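Local coordinates for protein 3-hydroxyacyl-thioester dehydratase X (Mycobacterium tuberculosis, PDB 4OOB) that catalyses the reversible hydration of trans-2-enoyl-CoA to (3R)-3-hydroxyacyl-CoA, with a preference for acyl chains of eight to twelve carbons, at residues 25-30 with 41-46; 195-200 with 212-217. One frame throughout, in Å; residues are numbered along the deposited sequence.

Contact 1: residues 25-30 with 41-46; sequences AAYAAV and LTYPFA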
loop_
_atom_site.group_PDB
_atom_site.type_symbol
_atom_site.label_atom_id
_atom_site.label_comp_id
_atom_site.label_asym_id
_atom_site.label_seq_id
_atom_site.Cartn_x
_atom_site.Cartn_y
_atom_site.Cartn_z
ATOM N N ALA A 25 -8.478 6.752 13.301
ATOM C CA ALA A 25 -7.844 6.426 14.596
ATOM C C ALA A 25 -7.469 4.972 14.632
ATOM O O ALA A 25 -6.402 4.620 15.068
ATOM C CB ALA A 25 -8.775 6.746 15.775
ATOM N N ALA A 26 -8.376 4.132 14.161
ATOM C CA ALA A 26 -8.168 2.694 14.236
ATOM C C ALA A 26 -7.030 2.307 13.324
ATOM O O ALA A 26 -6.263 1.430 13.681
ATOM C CB ALA A 26 -9.439 1.933 13.863
ATOM N N TYR A 27 -6.962 2.959 12.154
ATOM C CA TYR A 27 -5.901 2.774 11.140
ATOM C C TYR A 27 -4.566 3.249 11.662
ATOM O O TYR A 27 -3.555 2.552 11.552
ATOM C CB TYR A 27 -6.253 3.537 9.822
ATOM C CG TYR A 27 -5.170 3.565 8.715
ATOM C CD1 TYR A 27 -4.111 4.498 8.731
ATOM C CD2 TYR A 27 -5.224 2.686 7.630
ATOM C CE1 TYR A 27 -3.158 4.543 7.706
ATOM C CE2 TYR A 27 -4.288 2.725 6.610
ATOM C CZ TYR A 27 -3.242 3.640 6.650
ATOM O OH TYR A 27 -2.315 3.660 5.617
ATOM N N ALA A 28 -4.534 4.470 12.178
ATOM C CA ALA A 28 -3.325 4.950 12.800
ATOM C C ALA A 28 -2.881 3.952 13.886
ATOM O O ALA A 28 -1.709 3.581 13.919
ATOM C CB ALA A 28 -3.543 6.339 13.366
ATOM N N ALA A 29 -3.794 3.438 14.721
ATOM C CA ALA A 29 -3.368 2.511 15.793
ATOM C C ALA A 29 -2.760 1.222 15.246
ATOM O O ALA A 29 -1.684 0.759 15.689
ATOM C CB ALA A 29 -4.536 2.168 16.719
ATOM N N VAL A 30 -3.454 0.614 14.288
ATOM C CA VAL A 30 -2.956 -0.663 13.745
ATOM C C VAL A 30 -1.625 -0.506 12.973
ATOM O O VAL A 30 -0.780 -1.405 13.034
ATOM C CB VAL A 30 -4.018 -1.399 12.898
ATOM C CG1 VAL A 30 -4.252 -0.680 11.594
ATOM C CG2 VAL A 30 -3.566 -2.808 12.580
ATOM N N LEU A 41 -0.349 10.030 5.599
ATOM C CA LEU A 41 -0.070 10.130 4.162
ATOM C C LEU A 41 -0.643 8.983 3.351
ATOM O O LEU A 41 -1.169 9.210 2.292
ATOM C CB LEU A 41 1.454 10.232 3.960
ATOM C CG LEU A 41 1.981 10.204 2.539
ATOM C CD1 LEU A 41 1.530 11.404 1.717
ATOM C CD2 LEU A 41 3.510 10.089 2.550
ATOM N N THR A 42 -0.531 7.750 3.859
ATOM C CA THR A 42 -1.020 6.535 3.155
ATOM C C THR A 42 -2.529 6.193 3.366
ATOM O O THR A 42 -3.042 5.267 2.754
ATOM C CB THR A 42 -0.179 5.291 3.598
ATOM O OG1 THR A 42 -0.176 5.175 5.037
ATOM C CG2 THR A 42 1.235 5.420 3.092
ATOM N N TYR A 43 -3.223 6.935 4.244
ATOM C CA TYR A 43 -4.554 6.536 4.663
ATOM C C TYR A 43 -5.588 6.567 3.514
ATOM O O TYR A 43 -6.499 5.747 3.488
ATOM C CB TYR A 43 -5.043 7.360 5.877
ATOM C CG TYR A 43 -6.514 7.129 6.129
ATOM C CD1 TYR A 43 -6.924 5.991 6.775
ATOM C CD2 TYR A 43 -7.487 8.011 5.669
ATOM C CE1 TYR A 43 -8.251 5.726 6.964
ATOM C CE2 TYR A 43 -8.823 7.755 5.870
ATOM C CZ TYR A 43 -9.190 6.589 6.499
ATOM O OH TYR A 43 -10.507 6.240 6.738
ATOM N N PRO A 44 -5.446 7.526 2.573
ATOM C CA PRO A 44 -6.435 7.588 1.509
ATOM C C PRO A 44 -6.375 6.384 0.588
ATOM O O PRO A 44 -7.321 6.169 -0.170
ATOM C CB PRO A 44 -6.093 8.891 0.761
ATOM C CG PRO A 44 -5.431 9.714 1.790
ATOM C CD PRO A 44 -4.640 8.764 2.639
ATOM N N PHE A 45 -5.323 5.575 0.688
ATOM C CA PHE A 45 -5.376 4.277 0.057
ATOM C C PHE A 45 -6.538 3.471 0.632
ATOM O O PHE A 45 -7.348 2.915 -0.123
ATOM C CB PHE A 45 -4.056 3.475 0.172
ATOM C CG PHE A 45 -4.123 2.126 -0.498
ATOM C CD1 PHE A 45 -3.650 1.939 -1.803
ATOM C CD2 PHE A 45 -4.643 1.040 0.156
ATOM C CE1 PHE A 45 -3.714 0.695 -2.426
ATOM C CE2 PHE A 45 -4.742 -0.210 -0.473
ATOM C CZ PHE A 45 -4.243 -0.392 -1.750
ATOM N N ALA A 46 -6.610 3.350 1.945
ATOM C CA ALA A 46 -7.726 2.568 2.536
ATOM C C ALA A 46 -9.082 3.201 2.227
ATOM O O ALA A 46 -10.048 2.544 1.835
ATOM C CB ALA A 46 -7.540 2.393 4.025
#
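Two consecutive helices of the hotdog-fold chain, 21-31 and 43-57, meet here: Tyr27 on the first touches Thr42, in the loop leading into the second, and Tyr43 and Ala46 of segment 41-46. Tyr27 carries its side of the contact alone. A chi1 of 174° swings its ring away from the backbone N and out to segment 41-46. Tyr43 sets its edge against one face of this ring, an edge-to-face pair with centroids 5.1 Å apart and planes at 82°. The touching edge atom is Tyr43 CD1, 3.6 Å from Tyr27 CG and nearer the ring's perimeter than its centre. Over the same ring Tyr43 CB makes a CH-pi contact, 4.2 Å from the centroid. Ala46 CB comes in obliquely, 4.2 Å from Tyr27 CE2. The phenol end is polar. Tyr27 OH and Thr42 OG1 share a hydrogen bond of 2.7 Å, and either hydroxyl could be the donor. Thr42 OG1 sits near the plane of the Tyr27 ring. This bond holds the phenol end in place, while the Tyr43 edge against the ring face would hinder turning. Tyr43 OH bonds instead to Asn23 OD1, one turn before Tyr27, which ties segment 41-46 back to helix 21-31. Tyr164 and Val167 of helix 158-167 also touch Tyr27. The arrangement is a T-shaped tyrosine pair packing two helices beside the sheet of the hotdog fold.

Contact 2: residues 195-200 with 212-217; sequences FTAAAV and VRYSVR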
loop_
_atom_site.group_PDB
_atom_site.type_symbol
_atom_site.label_atom_id
_atom_site.label_comp_id
_atom_site.label_asym_id
_atom_site.label_seq_id
_atom_site.Cartn_x
_atom_site.Cartn_y
_atom_site.Cartn_z
ATOM N N PHE A 195 0.031 -2.334 4.338
ATOM C CA PHE A 195 0.307 -2.348 5.777
ATOM C C PHE A 195 1.728 -1.894 6.001
ATOM O O PHE A 195 2.006 -0.998 6.781
ATOM C CB PHE A 195 0.149 -3.704 6.443
ATOM C CG PHE A 195 0.623 -3.681 7.878
ATOM C CD1 PHE A 195 -0.183 -3.148 8.883
ATOM C CD2 PHE A 195 1.922 -4.074 8.206
ATOM C CE1 PHE A 195 0.277 -3.052 10.226
ATOM C CE2 PHE A 195 2.388 -3.985 9.531
ATOM C CZ PHE A 195 1.548 -3.492 10.546
ATOM N N THR A 196 2.627 -2.554 5.305
ATOM C CA THR A 196 4.039 -2.348 5.473
ATOM C C THR A 196 4.400 -0.938 4.971
ATOM O O THR A 196 5.203 -0.251 5.596
ATOM C CB THR A 196 4.777 -3.539 4.820
ATOM O OG1 THR A 196 5.713 -4.114 5.746
ATOM C CG2 THR A 196 5.447 -3.211 3.649
ATOM N N ALA A 197 3.749 -0.460 3.904
ATOM C CA ALA A 197 4.087 0.869 3.392
ATOM C C ALA A 197 3.723 1.915 4.405
ATOM O O ALA A 197 4.380 2.946 4.462
ATOM C CB ALA A 197 3.401 1.173 2.096
ATOM N N ALA A 198 2.663 1.663 5.177
ATOM C CA ALA A 198 2.268 2.595 6.179
ATOM C C ALA A 198 3.196 2.429 7.380
ATOM O O ALA A 198 3.754 3.420 7.833
ATOM C CB ALA A 198 0.835 2.386 6.588
ATOM N N ALA A 199 3.383 1.188 7.860
ATOM C CA ALA A 199 4.154 0.927 9.113
ATOM C C ALA A 199 5.586 1.527 9.113
ATOM O O ALA A 199 6.061 2.012 10.126
ATOM C CB ALA A 199 4.203 -0.555 9.369
ATOM N N VAL A 200 6.245 1.548 7.951
ATOM C CA VAL A 200 7.632 2.104 7.841
ATOM C C VAL A 200 7.748 3.629 8.058
ATOM O O VAL A 200 8.847 4.156 8.249
ATOM C CB VAL A 200 8.307 1.729 6.505
ATOM C CG1 VAL A 200 8.458 0.223 6.405
ATOM C CG2 VAL A 200 7.583 2.326 5.321
ATOM N N VAL A 212 4.352 16.181 -0.449
ATOM C CA VAL A 212 5.354 15.110 -0.460
ATOM C C VAL A 212 4.975 13.969 -1.389
ATOM O O VAL A 212 3.785 13.694 -1.597
ATOM C CB VAL A 212 5.628 14.613 1.014
ATOM C CG1 VAL A 212 4.458 13.874 1.611
ATOM C CG2 VAL A 212 6.861 13.748 1.111
ATOM N N ARG A 213 5.990 13.310 -1.945
ATOM C CA ARG A 213 5.804 12.134 -2.825
ATOM C C ARG A 213 6.404 10.900 -2.129
ATOM O O ARG A 213 7.518 10.945 -1.566
ATOM C CB ARG A 213 6.446 12.352 -4.243
ATOM C CG ARG A 213 6.220 11.188 -5.255
ATOM C CD ARG A 213 6.829 11.380 -6.662
ATOM N N TYR A 214 5.653 9.800 -2.144
ATOM C CA TYR A 214 6.063 8.537 -1.536
ATOM C C TYR A 214 5.948 7.407 -2.576
ATOM O O TYR A 214 4.860 7.052 -2.993
ATOM C CB TYR A 214 5.179 8.294 -0.296
ATOM C CG TYR A 214 5.445 7.015 0.507
ATOM C CD1 TYR A 214 6.753 6.530 0.698
ATOM C CD2 TYR A 214 4.415 6.324 1.079
ATOM C CE1 TYR A 214 6.997 5.385 1.441
ATOM C CE2 TYR A 214 4.654 5.183 1.826
ATOM C CZ TYR A 214 5.945 4.708 2.005
ATOM O OH TYR A 214 6.182 3.547 2.741
ATOM N N SER A 215 7.093 6.885 -3.000
ATOM C CA SER A 215 7.216 5.812 -3.996
ATOM C C SER A 215 7.737 4.549 -3.386
ATOM O O SER A 215 8.811 4.533 -2.798
ATOM C CB SER A 215 8.205 6.204 -5.086
ATOM O OG SER A 215 7.652 7.286 -5.817
ATOM N N VAL A 216 6.959 3.494 -3.540
ATOM C CA VAL A 216 7.245 2.229 -2.961
ATOM C C VAL A 216 7.299 1.192 -4.064
ATOM O O VAL A 216 6.424 1.092 -4.922
ATOM C CB VAL A 216 6.146 1.817 -1.944
ATOM C CG1 VAL A 216 6.419 0.425 -1.398
ATOM C CG2 VAL A 216 6.098 2.803 -0.789
ATOM N N ARG A 217 8.325 0.387 -3.982
ATOM C CA ARG A 217 8.483 -0.790 -4.821
ATOM C C ARG A 217 8.397 -2.032 -3.911
ATOM O O ARG A 217 9.196 -2.153 -2.973
ATOM C CB ARG A 217 9.869 -0.689 -5.482
ATOM C CG ARG A 217 9.961 -1.127 -6.924
ATOM C CD ARG A 217 9.648 -2.624 -7.097
ATOM N NE ARG A 217 8.927 -2.851 -8.362
ATOM C CZ ARG A 217 8.273 -3.959 -8.700
ATOM N NH1 ARG A 217 8.226 -5.005 -7.884
ATOM N NH2 ARG A 217 7.654 -4.001 -9.871
#
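Tyr214 of strand 212-218 reaches Ala197 of helix 193-199 and donates a hydrogen bond from its OH to the carbonyl oxygen of Ala197, with OH to O at 2.6 Å. The hydroxyl approaches in the carbonyl plane, on a lone pair, at a C=O...OH angle of 123°. The acceptor lies near the plane of the tyrosine ring. The extended first torsion of Tyr214 (chi1 -180°) carries the ring off the strand toward the helix. This phenol end is the tight part of the contact. Val200 CG2 closes on Tyr214 OH to 3.2 Å, and Ala197 CB lies 3.7 Å from the same oxygen. Val216, a neighbour on the same strand, adds to the close packing: its CG2 lies over one face of the Tyr214 ring, 3.4 Å above the plane. Around Ala197 CB the packing is looser. This atom stands 4.2 Å from Tyr214 CE2 and 4.3 Å from Val216 CG2. The other side of the strand takes no part in this joint and is more open to solvent. Ser215 is partly exposed and bonds to His74 ND1, while exposed Arg217 forms a salt bridge with Glu72. The strand runs in the antiparallel sheet between strands 69-77 and 251-259. Thr196, and Val200 in the segment that follows, meet strands 152-156 and 238-244. Helix 193-199 therefore packs on the inner face of the curved sheet, with Tyr214 bridging the two.

Both contacts are buried, but they join different elements. Contact 1 holds helix 21-31 to helix 43-57; contact 2 holds helix 193-199 to a strand in the middle of the sheet and lies nearer the centre of the chain. A tyrosine hydroxyl makes the hydrogen bond in each. In contact 1 its partner is another side-chain hydroxyl, with aromatic packing alongside. In contact 2 it is a backbone carbonyl, with small aliphatic neighbours. The two sites touch, their centres about 12 Å apart. Ala198 CB packs 3.3 Å from Thr42 OG1 and 3.5 Å from Tyr27 OH, and Thr42 CG2 lies 3.7 Å from Tyr214 CE2. Thr42 thus adjoins both tyrosines.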